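Local coordinates for RagA protein (Porphyromonas gingivalis, PDB 6SLN), which is an outer-membrane TonB-dependent receptor that probably imports nutrients, most likely peptides, through a plugged beta-barrel using energy relayed by TonB, at residues S589-Q594 with A605-V610; K187-T192 with G637-S642; T518-H523 with F573-Y578. All blocks are in the same frame, centred on the assembly; numbering follows the deposited sequence.

Contact 1 (S589-Q594 with A605-V610). With LMT (dodecyl-beta-D-maltoside), chain Q.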
loop_
_atom_site.group_PDB
_atom_site.type_symbol
_atom_site.label_atom_id
_atom_site.label_comp_id
_atom_site.label_asym_id
_atom_site.label_seq_id
_atom_site.Cartn_x
_atom_site.Cartn_y
_atom_site.Cartn_z
ATOM N N SER A 589 37.898 9.170 -28.966
ATOM C CA SER A 589 37.153 8.500 -27.915
ATOM C C SER A 589 36.706 7.131 -28.413
ATOM O O SER A 589 36.299 6.993 -29.570
ATOM C CB SER A 589 35.944 9.337 -27.492
ATOM O OG SER A 589 34.791 9.032 -28.266
ATOM N N VAL A 590 36.821 6.115 -27.556
ATOM C CA VAL A 590 36.155 4.835 -27.774
ATOM C C VAL A 590 35.536 4.411 -26.450
ATOM O O VAL A 590 36.053 4.719 -25.373
ATOM C CB VAL A 590 37.097 3.740 -28.339
ATOM C CG1 VAL A 590 38.179 3.397 -27.361
ATOM C CG2 VAL A 590 36.306 2.489 -28.716
ATOM N N ARG A 591 34.405 3.718 -26.534
ATOM C CA ARG A 591 33.659 3.343 -25.344
ATOM C C ARG A 591 32.812 2.126 -25.676
ATOM O O ARG A 591 32.521 1.850 -26.844
ATOM C CB ARG A 591 32.771 4.488 -24.868
ATOM C CG ARG A 591 31.625 4.712 -25.841
ATOM C CD ARG A 591 30.402 5.281 -25.171
ATOM N NE ARG A 591 30.799 6.210 -24.133
ATOM C CZ ARG A 591 30.313 6.176 -22.910
ATOM N NH1 ARG A 591 29.402 5.267 -22.609
ATOM N NH2 ARG A 591 30.732 7.052 -22.009
ATOM N N ASN A 592 32.412 1.401 -24.633
ATOM C CA ASN A 592 31.525 0.265 -24.798
ATOM C C ASN A 592 30.422 0.358 -23.763
ATOM O O ASN A 592 30.680 0.686 -22.601
ATOM C CB ASN A 592 32.267 -1.059 -24.650
ATOM C CG ASN A 592 31.329 -2.245 -24.601
ATOM O OD1 ASN A 592 30.845 -2.615 -23.539
ATOM N ND2 ASN A 592 31.058 -2.836 -25.752
ATOM N N ASP A 593 29.198 0.052 -24.194
ATOM C CA ASP A 593 27.996 0.193 -23.380
ATOM C C ASP A 593 27.178 -1.085 -23.456
ATOM O O ASP A 593 26.962 -1.627 -24.546
ATOM C CB ASP A 593 27.130 1.370 -23.852
ATOM C CG ASP A 593 27.769 2.704 -23.589
ATOM O OD1 ASP A 593 28.292 2.873 -22.473
ATOM O OD2 ASP A 593 27.752 3.581 -24.484
ATOM N N GLN A 594 26.710 -1.553 -22.303
ATOM C CA GLN A 594 25.765 -2.654 -22.232
ATOM C C GLN A 594 24.555 -2.209 -21.415
ATOM O O GLN A 594 24.677 -1.395 -20.495
ATOM C CB GLN A 594 26.430 -3.909 -21.619
ATOM C CG GLN A 594 27.904 -4.094 -21.989
ATOM C CD GLN A 594 28.619 -5.136 -21.112
ATOM O OE1 GLN A 594 28.150 -6.274 -20.962
ATOM N NE2 GLN A 594 29.760 -4.750 -20.541
ATOM N N ALA A 605 27.613 -2.734 -27.266
ATOM C CA ALA A 605 27.717 -1.782 -28.359
ATOM C C ALA A 605 28.956 -0.920 -28.149
ATOM O O ALA A 605 29.153 -0.359 -27.069
ATOM C CB ALA A 605 26.447 -0.918 -28.442
ATOM N N TRP A 606 29.788 -0.827 -29.172
ATOM C CA TRP A 606 30.990 -0.019 -29.121
ATOM C C TRP A 606 30.752 1.278 -29.868
ATOM O O TRP A 606 30.095 1.295 -30.920
ATOM C CB TRP A 606 32.176 -0.767 -29.733
ATOM C CG TRP A 606 32.688 -1.869 -28.865
ATOM C CD1 TRP A 606 32.317 -3.182 -28.901
ATOM C CD2 TRP A 606 33.662 -1.750 -27.827
ATOM N NE1 TRP A 606 32.999 -3.887 -27.941
ATOM C CE2 TRP A 606 33.833 -3.031 -27.268
ATOM C CE3 TRP A 606 34.402 -0.680 -27.308
ATOM C CZ2 TRP A 606 34.711 -3.274 -26.214
ATOM C CZ3 TRP A 606 35.275 -0.923 -26.262
ATOM C CH2 TRP A 606 35.425 -2.212 -25.729
ATOM N N PHE A 607 31.279 2.368 -29.321
ATOM C CA PHE A 607 31.118 3.676 -29.934
ATOM C C PHE A 607 32.443 4.412 -29.885
ATOM O O PHE A 607 33.306 4.143 -29.044
ATOM C CB PHE A 607 30.026 4.506 -29.253
ATOM C CG PHE A 607 28.693 3.835 -29.224
ATOM C CD1 PHE A 607 27.878 3.830 -30.347
ATOM C CD2 PHE A 607 28.251 3.200 -28.073
ATOM C CE1 PHE A 607 26.637 3.202 -30.315
ATOM C CE2 PHE A 607 27.010 2.574 -28.035
ATOM C CZ PHE A 607 26.203 2.570 -29.154
ATOM N N TYR A 608 32.594 5.347 -30.808
ATOM C CA TYR A 608 33.838 6.074 -30.922
ATOM C C TYR A 608 33.539 7.463 -31.435
ATOM O O TYR A 608 32.472 7.720 -31.999
ATOM C CB TYR A 608 34.814 5.397 -31.877
ATOM C CG TYR A 608 34.255 5.295 -33.275
ATOM C CD1 TYR A 608 34.471 6.299 -34.217
ATOM C CD2 TYR A 608 33.495 4.194 -33.648
ATOM C CE1 TYR A 608 33.953 6.205 -35.493
ATOM C CE2 TYR A 608 32.978 4.082 -34.924
ATOM C CZ TYR A 608 33.203 5.089 -35.842
ATOM O OH TYR A 608 32.674 4.961 -37.108
ATOM N N SER A 609 34.523 8.340 -31.267
ATOM C CA SER A 609 34.474 9.681 -31.810
ATOM C C SER A 609 35.887 10.095 -32.161
ATOM O O SER A 609 36.856 9.663 -31.534
ATOM C CB SER A 609 33.882 10.679 -30.814
ATOM O OG SER A 609 34.922 11.406 -30.183
ATOM N N VAL A 610 36.001 10.946 -33.157
ATOM C CA VAL A 610 37.273 11.540 -33.512
ATOM C C VAL A 610 37.014 13.011 -33.753
ATOM O O VAL A 610 36.088 13.365 -34.491
ATOM C CB VAL A 610 37.876 10.862 -34.752
ATOM C CG1 VAL A 610 36.805 10.719 -35.808
ATOM C CG2 VAL A 610 39.058 11.655 -35.278
HETATM C C1B LMT Q . 27.678 -11.221 -19.702
HETATM C C2B LMT Q . 26.179 -11.048 -19.919
HETATM C C3B LMT Q . 25.402 -11.795 -18.833
HETATM C C4B LMT Q . 25.827 -13.277 -18.743
HETATM C C5B LMT Q . 27.356 -13.355 -18.607
HETATM C C6B LMT Q . 27.792 -14.826 -18.728
HETATM O O1B LMT Q . 28.013 -10.455 -18.608
HETATM O O2B LMT Q . 25.934 -9.699 -19.830
HETATM O O3B LMT Q . 24.051 -11.659 -19.018
HETATM O "O4'" LMT Q . 25.246 -13.873 -17.638
HETATM O O5B LMT Q . 28.060 -12.565 -19.552
HETATM O O6B LMT Q . 27.636 -15.515 -17.528
HETATM C "C1'" LMT Q . 31.087 -8.037 -17.258
HETATM C "C2'" LMT Q . 30.851 -8.001 -18.779
HETATM C "C3'" LMT Q . 29.451 -8.580 -19.124
HETATM C "C4'" LMT Q . 29.329 -9.985 -18.516
HETATM C "C5'" LMT Q . 29.552 -9.762 -17.021
HETATM C "C6'" LMT Q . 29.192 -10.969 -16.210
HETATM O "O1'" LMT Q . 32.396 -7.738 -17.027
HETATM O "O2'" LMT Q . 30.948 -6.697 -19.205
HETATM O "O3'" LMT Q . 29.270 -8.620 -20.468
HETATM O "O5'" LMT Q . 30.874 -9.359 -16.772
HETATM O "O6'" LMT Q . 29.175 -10.550 -14.925
HETATM C C1 LMT Q . 32.709 -7.270 -15.736
HETATM C C2 LMT Q . 33.855 -6.326 -15.971
HETATM C C3 LMT Q . 35.050 -6.491 -15.088
HETATM C C4 LMT Q . 35.200 -5.215 -14.305
HETATM C C5 LMT Q . 36.633 -4.890 -14.073
HETATM C C6 LMT Q . 36.916 -3.452 -14.342
HETATM C C7 LMT Q . 38.004 -2.977 -13.422
HETATM C C8 LMT Q . 38.314 -1.543 -13.724
HETATM C C9 LMT Q . 39.073 -0.812 -12.650
HETATM C C10 LMT Q . 40.084 -1.764 -12.056
#

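Contact 2 (K187-T192 with G637-S642)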
loop_
_atom_site.group_PDB
_atom_site.type_symbol
_atom_site.label_atom_id
_atom_site.label_comp_id
_atom_site.label_asym_id
_atom_site.label_seq_id
_atom_site.Cartn_x
_atom_site.Cartn_y
_atom_site.Cartn_z
ATOM N N LYS A 187 26.439 19.130 -27.958
ATOM C CA LYS A 187 25.661 18.849 -29.153
ATOM C C LYS A 187 26.242 17.770 -30.060
ATOM O O LYS A 187 25.479 17.167 -30.819
ATOM C CB LYS A 187 25.482 20.138 -29.971
ATOM C CG LYS A 187 25.047 21.329 -29.133
ATOM C CD LYS A 187 24.534 22.496 -29.989
ATOM C CE LYS A 187 25.285 23.800 -29.671
ATOM N NZ LYS A 187 24.887 24.974 -30.529
ATOM N N ASP A 188 27.548 17.507 -30.007
ATOM C CA ASP A 188 28.198 16.628 -30.972
ATOM C C ASP A 188 28.921 15.466 -30.295
ATOM O O ASP A 188 29.215 15.486 -29.099
ATOM C CB ASP A 188 29.200 17.401 -31.826
ATOM C CG ASP A 188 30.467 17.681 -31.087
ATOM O OD1 ASP A 188 30.444 18.561 -30.213
ATOM O OD2 ASP A 188 31.472 17.009 -31.356
ATOM N N ALA A 189 29.253 14.466 -31.116
ATOM C CA ALA A 189 29.780 13.199 -30.621
ATOM C C ALA A 189 31.129 13.356 -29.938
ATOM O O ALA A 189 31.491 12.540 -29.078
ATOM C CB ALA A 189 29.900 12.204 -31.772
ATOM N N SER A 190 31.903 14.366 -30.323
ATOM C CA SER A 190 33.172 14.581 -29.644
ATOM C C SER A 190 32.956 15.160 -28.258
ATOM O O SER A 190 33.741 14.884 -27.346
ATOM C CB SER A 190 34.058 15.504 -30.473
ATOM O OG SER A 190 35.211 15.914 -29.764
ATOM N N ALA A 191 31.892 15.952 -28.082
ATOM C CA ALA A 191 31.624 16.605 -26.806
ATOM C C ALA A 191 30.875 15.715 -25.834
ATOM O O ALA A 191 30.858 16.020 -24.643
ATOM C CB ALA A 191 30.817 17.889 -27.011
ATOM N N THR A 192 30.248 14.639 -26.311
ATOM C CA THR A 192 29.447 13.752 -25.477
ATOM C C THR A 192 30.052 12.359 -25.384
ATOM O O THR A 192 29.326 11.373 -25.262
ATOM C CB THR A 192 28.018 13.653 -26.007
ATOM O OG1 THR A 192 27.997 12.865 -27.203
ATOM C CG2 THR A 192 27.484 15.015 -26.325
ATOM N N GLY A 637 31.717 10.878 -34.987
ATOM C CA GLY A 637 31.635 9.886 -33.936
ATOM C C GLY A 637 30.298 9.191 -33.937
ATOM O O GLY A 637 29.345 9.623 -34.591
ATOM N N THR A 638 30.252 8.093 -33.188
ATOM C CA THR A 638 29.059 7.287 -33.018
ATOM C C THR A 638 28.611 7.341 -31.568
ATOM O O THR A 638 29.427 7.470 -30.648
ATOM C CB THR A 638 29.297 5.831 -33.411
ATOM O OG1 THR A 638 30.458 5.339 -32.729
ATOM C CG2 THR A 638 29.513 5.745 -34.889
ATOM N N THR A 639 27.297 7.238 -31.382
ATOM C CA THR A 639 26.675 7.336 -30.073
ATOM C C THR A 639 25.489 6.391 -30.052
ATOM O O THR A 639 24.843 6.160 -31.079
ATOM C CB THR A 639 26.193 8.756 -29.766
ATOM O OG1 THR A 639 25.216 9.130 -30.745
ATOM C CG2 THR A 639 27.350 9.769 -29.770
ATOM N N GLY A 640 25.201 5.852 -28.885
ATOM C CA GLY A 640 24.071 4.970 -28.729
ATOM C C GLY A 640 22.854 5.696 -28.192
ATOM O O GLY A 640 22.951 6.775 -27.605
ATOM N N ASN A 641 21.695 5.086 -28.432
ATOM C CA ASN A 641 20.438 5.515 -27.857
ATOM C C ASN A 641 19.693 4.265 -27.432
ATOM O O ASN A 641 19.583 3.312 -28.213
ATOM C CB ASN A 641 19.601 6.343 -28.848
ATOM C CG ASN A 641 18.309 6.887 -28.207
ATOM O OD1 ASN A 641 18.103 6.763 -27.001
ATOM N ND2 ASN A 641 17.444 7.464 -29.011
ATOM N N SER A 642 19.195 4.262 -26.192
ATOM C CA SER A 642 18.498 3.092 -25.670
ATOM C C SER A 642 17.333 3.493 -24.780
ATOM O O SER A 642 16.821 2.653 -24.022
ATOM C CB SER A 642 19.431 2.196 -24.878
ATOM O OG SER A 642 20.231 2.991 -24.028
#

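Contact 3 (T518-H523 with F573-Y578). With 3PE (1,2-Distearoyl-sn-glycerophosphoethanolamine), chain G.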
loop_
_atom_site.group_PDB
_atom_site.type_symbol
_atom_site.label_atom_id
_atom_site.label_comp_id
_atom_site.label_asym_id
_atom_site.label_seq_id
_atom_site.Cartn_x
_atom_site.Cartn_y
_atom_site.Cartn_z
ATOM N N THR A 518 46.837 13.814 -23.332
ATOM C CA THR A 518 45.992 13.513 -22.190
ATOM C C THR A 518 45.249 12.220 -22.482
ATOM O O THR A 518 44.641 12.075 -23.548
ATOM C CB THR A 518 45.002 14.646 -21.907
ATOM O OG1 THR A 518 45.723 15.813 -21.494
ATOM C CG2 THR A 518 44.026 14.228 -20.825
ATOM N N ALA A 519 45.325 11.278 -21.550
ATOM C CA ALA A 519 44.621 10.017 -21.666
ATOM C C ALA A 519 43.723 9.858 -20.458
ATOM O O ALA A 519 44.079 10.269 -19.350
ATOM C CB ALA A 519 45.574 8.827 -21.756
ATOM N N LEU A 520 42.557 9.259 -20.691
ATOM C CA LEU A 520 41.557 9.066 -19.650
ATOM C C LEU A 520 40.849 7.744 -19.903
ATOM O O LEU A 520 40.143 7.605 -20.906
ATOM C CB LEU A 520 40.567 10.220 -19.640
ATOM C CG LEU A 520 39.524 10.270 -18.521
ATOM C CD1 LEU A 520 39.100 11.701 -18.321
ATOM C CD2 LEU A 520 38.307 9.414 -18.831
ATOM N N MET A 521 41.024 6.789 -18.994
ATOM C CA MET A 521 40.194 5.595 -18.935
ATOM C C MET A 521 39.117 5.777 -17.869
ATOM O O MET A 521 39.341 6.428 -16.843
ATOM C CB MET A 521 41.036 4.356 -18.625
ATOM C CG MET A 521 42.180 4.130 -19.587
ATOM S SD MET A 521 41.657 3.142 -20.997
ATOM C CE MET A 521 42.342 1.537 -20.573
ATOM N N GLY A 522 37.945 5.202 -18.116
ATOM C CA GLY A 522 36.815 5.399 -17.225
ATOM C C GLY A 522 35.912 4.190 -17.162
ATOM O O GLY A 522 35.736 3.468 -18.148
ATOM N N HIS A 523 35.331 3.971 -15.977
ATOM C CA HIS A 523 34.318 2.951 -15.745
ATOM C C HIS A 523 33.093 3.597 -15.110
ATOM O O HIS A 523 33.215 4.549 -14.335
ATOM C CB HIS A 523 34.807 1.829 -14.830
ATOM C CG HIS A 523 33.694 1.146 -14.094
ATOM N ND1 HIS A 523 33.262 1.553 -12.849
ATOM C CD2 HIS A 523 32.887 0.116 -14.456
ATOM C CE1 HIS A 523 32.250 0.791 -12.470
ATOM N NE2 HIS A 523 32.003 -0.090 -13.425
ATOM N N PHE A 573 34.857 3.400 -20.897
ATOM C CA PHE A 573 35.054 4.457 -21.875
ATOM C C PHE A 573 36.456 5.036 -21.782
ATOM O O PHE A 573 37.162 4.880 -20.784
ATOM C CB PHE A 573 34.012 5.568 -21.736
ATOM C CG PHE A 573 33.971 6.241 -20.380
ATOM C CD1 PHE A 573 33.205 5.714 -19.346
ATOM C CD2 PHE A 573 34.637 7.454 -20.162
ATOM C CE1 PHE A 573 33.133 6.364 -18.107
ATOM C CE2 PHE A 573 34.570 8.115 -18.915
ATOM C CZ PHE A 573 33.820 7.572 -17.896
ATOM N N SER A 574 36.841 5.714 -22.853
ATOM C CA SER A 574 38.148 6.327 -22.956
ATOM C C SER A 574 38.036 7.632 -23.731
ATOM O O SER A 574 37.165 7.805 -24.593
ATOM C CB SER A 574 39.134 5.401 -23.666
ATOM O OG SER A 574 38.664 5.170 -24.976
ATOM N N ARG A 575 38.964 8.532 -23.436
ATOM C CA ARG A 575 39.028 9.797 -24.142
ATOM C C ARG A 575 40.478 10.252 -24.141
ATOM O O ARG A 575 41.134 10.235 -23.093
ATOM C CB ARG A 575 38.133 10.842 -23.478
ATOM C CG ARG A 575 38.159 12.182 -24.177
ATOM C CD ARG A 575 38.337 13.312 -23.188
ATOM N NE ARG A 575 37.102 13.621 -22.470
ATOM C CZ ARG A 575 37.059 14.330 -21.347
ATOM N NH1 ARG A 575 38.180 14.798 -20.815
ATOM N NH2 ARG A 575 35.900 14.577 -20.755
ATOM N N PHE A 576 40.974 10.646 -25.317
ATOM C CA PHE A 576 42.365 11.029 -25.514
ATOM C C PHE A 576 42.424 12.407 -26.148
ATOM O O PHE A 576 41.623 12.724 -27.031
ATOM C CB PHE A 576 43.081 10.016 -26.390
ATOM C CG PHE A 576 43.119 8.655 -25.801
ATOM C CD1 PHE A 576 44.159 8.280 -24.970
ATOM C CD2 PHE A 576 42.103 7.752 -26.052
ATOM C CE1 PHE A 576 44.199 7.019 -24.413
ATOM C CE2 PHE A 576 42.128 6.486 -25.489
ATOM C CZ PHE A 576 43.183 6.120 -24.672
ATOM N N ASN A 577 43.385 13.216 -25.696
ATOM C CA ASN A 577 43.513 14.613 -26.107
ATOM C C ASN A 577 44.970 14.905 -26.433
ATOM O O ASN A 577 45.829 14.877 -25.546
ATOM C CB ASN A 577 43.008 15.555 -25.017
ATOM C CG ASN A 577 41.726 15.074 -24.392
ATOM O OD1 ASN A 577 40.700 14.987 -25.063
ATOM N ND2 ASN A 577 41.772 14.751 -23.100
ATOM N N TYR A 578 45.236 15.211 -27.696
ATOM C CA TYR A 578 46.567 15.526 -28.184
ATOM C C TYR A 578 46.647 17.005 -28.556
ATOM O O TYR A 578 45.664 17.605 -29.000
ATOM C CB TYR A 578 46.888 14.647 -29.386
ATOM C CG TYR A 578 48.209 14.918 -30.036
ATOM C CD1 TYR A 578 48.353 15.945 -30.957
ATOM C CD2 TYR A 578 49.310 14.120 -29.761
ATOM C CE1 TYR A 578 49.560 16.191 -31.564
ATOM C CE2 TYR A 578 50.525 14.355 -30.371
ATOM C CZ TYR A 578 50.642 15.395 -31.268
ATOM O OH TYR A 578 51.843 15.644 -31.874
HETATM C C1 3PE G . 28.108 -4.783 -11.597
HETATM C C2 3PE G . 29.148 -3.836 -11.039
HETATM C C3 3PE G . 30.080 -3.381 -12.177
HETATM O O31 3PE G . 31.129 -2.594 -11.678
HETATM O O32 3PE G . 32.672 -3.908 -12.639
HETATM C C31 3PE G . 32.440 -3.083 -11.825
HETATM C C32 3PE G . 33.572 -2.566 -10.917
HETATM C C33 3PE G . 34.522 -1.584 -11.610
HETATM C C34 3PE G . 35.736 -1.306 -10.716
HETATM C C35 3PE G . 35.659 0.059 -10.020
HETATM C C36 3PE G . 37.050 0.698 -9.975
HETATM C C37 3PE G . 37.208 1.631 -8.768
HETATM C C38 3PE G . 38.605 2.261 -8.800
HETATM C C39 3PE G . 38.706 3.342 -7.731
HETATM C C3A 3PE G . 39.897 4.257 -8.008
HETATM C C3B 3PE G . 39.640 5.639 -7.401
HETATM O O21 3PE G . 28.393 -2.799 -10.455
HETATM O O22 3PE G . 28.572 -2.776 -8.222
HETATM C C21 3PE G . 28.897 -2.289 -9.244
HETATM C C22 3PE G . 29.853 -1.093 -9.217
HETATM C C23 3PE G . 30.247 -0.713 -7.786
HETATM C C24 3PE G . 31.732 -0.333 -7.801
HETATM C C25 3PE G . 31.997 1.061 -7.223
HETATM C C26 3PE G . 33.461 1.161 -6.766
HETATM C C27 3PE G . 33.658 2.429 -5.932
HETATM C C28 3PE G . 35.109 2.577 -5.459
HETATM C C29 3PE G . 35.315 3.909 -4.720
HETATM C C2A 3PE G . 36.303 3.777 -3.554
HETATM C C2B 3PE G . 37.282 4.964 -3.423
HETATM C C2C 3PE G . 37.498 5.311 -1.934
HETATM C C2D 3PE G . 38.535 6.425 -1.682
#

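Contact 1 (S589-Q594 with A605-V610)
Strands 584-595 and 604-614 form a beta hairpin in the wall of the TonB-dependent receptor barrel, and here Ser589 to Asp593 pair antiparallel with Ser609 to Ala605. Ser589 with Ser609 and Arg591 with Phe607 each exchange two backbone bonds, Arg591 N to Phe607 O being 2.8 Å. Asp593 N also holds Ala605 O, but the return bond is weak.

On the Val590-Tyr608 face, Asn592 lies against the indole of Trp606. Its CB stands 3.2 Å from the centroid of the six-membered ring, 6° off the normal, a CH-pi contact. With CG anti to the backbone N (chi1 171°), the amide continues over the same face, and ND2 bonds to Ser604 OG.

On the plug side, Arg591 and Asp593 form a salt bridge along one strand, NH1 lying 2.6 Å from Asp593 OD1. NH1 also gives a hydrogen bond to the syn lone pair of OD2. Asp593 OD1 has a second partner in Ser571 OG, and Arg591 NE reaches Ser193 O of the plug loop. The Phe607 ring meets both obliquely, CD2 3.6 Å from Asp593 OD2.

At the strand's far end Gln594 grips the detergent maltoside twice: OE1 accepts from O3', and NE2 donates to O2' at 2.6 Å.

Contact 2 (K187-T192 with G637-S642)
Ala189 sits at the start of a short turn, 189-191, whose backbone angles are helical without regular helical bonding, and its CA comes 5.0 Å from the CA of Gly637 on the extended strand 627-641. No hydrogen bond crosses between the two segments; they meet through methyl groups and a bare backbone.

The methyl of Ala189 points at the strand and settles on Gly637, its CB 3.6 Å from Gly637 CA. Because Gly637 has no side chain, the turn can come this close to the strand backbone. Two residues on, Thr639 brings its CG2 up beside the same methyl, 4.1 Å from Ala189 CB. That branch also meets the hydroxyl side of Thr192, with CG2 of Thr639 4.1 Å from OG1 of Thr192 and the two side chains crossing at about a right angle. Thr639 turns CG2 anti to its carbonyl carbon (chi1 61° to OG1), which carries the methyl toward the turn.

Asp188 helps hold the turn. Its OD2 accepts from Ser190 N at 2.9 Å, an Asx turn, the N-H arriving from above the carboxylate plane, while Asp188 O takes the backbone N of Ala191. Lys187, just before, bridges to Asp738 on the barrel, and its carbonyl is held by the side-chain amide of Gln682.

A small-residue turn of the plug domain thus rests on the inner surface of a barrel strand, the plug-in-barrel arrangement characteristic of TonB-dependent receptors.

Contact 3 (T518-H523 with F573-Y578)
This is a strand-to-strand contact in the barrel wall, where Thr518 to Gly522 run antiparallel (176°) to Asn577 to Phe573. Three hydrogen-bonded pairs tie the backbones: Thr518 with Asn577, Leu520 with Arg575, and Gly522 with Phe573. Each exchanges two bonds, such as Arg575 N to Leu520 O at 2.9 Å; the reverse bond, from Leu520 N to Arg575 O, is weak.

On the face turned toward the plug, Phe573 lays its ring across the neighbouring glycine. CG stands between the backbone N and the carbonyl carbon (chi1 58°), which swings the ring over Gly522, whose CA is 3.8 Å from the ring centroid and nearly above its centre, a CH-pi contact. Leu520 then fills in beside it, CD2 lying 4.0 Å from CE2 of Phe573, while its other methyl, CD1, comes over a face of the Arg575 guanidinium, 4.1 Å from NH1. Phe573 and Arg575 both also touch Ile194 in the plug loop, so this inner face of the barrel wall meets the plug, as in the plug-in-barrel fold of TonB-dependent receptors.

The opposite face carries Ala519, Met521, Ser574 and Phe576. The methyl of Ala519 packs against the ring of Phe576, CB to CE1 at 3.5 Å, and Ser574 OG is hydrogen-bonded to Val590 O of the next strand.

His523 continues past the paired residues into the phospholipid site that Asn503, Tyr525 and Leu570 help to form. One acyl chain of the phosphatidylethanolamine passes over its imidazole, with C33 centred above one face, 3.4 Å from CE1. At the ring's far end NE2 of His523 makes a weak hydrogen bond to the ester oxygen O31, 3.2 Å away.

In the fold
Along the modelled chain, which starts at residue 95, the plug comes first, and its turn at 187-192 waits some 445 residues for its partner at 637-642; contact 2 therefore closes a long loop within which both other contacts lie. Inside it the barrel wall is built strand by strand. Contact 3 closes first, bringing 573-578 back to 518-523, and contact 1 follows in series, pairing 584-595 with 604-614. Strands 561-580 and 584-595 join these two, with Ser574 OG meeting Val590 O. Strands 604-614 and 627-641 then join contact 1 to contact 2, where Phe607 packs on Gly640. Contacts 2 and 3 do not touch, their centres being about 15 Å apart.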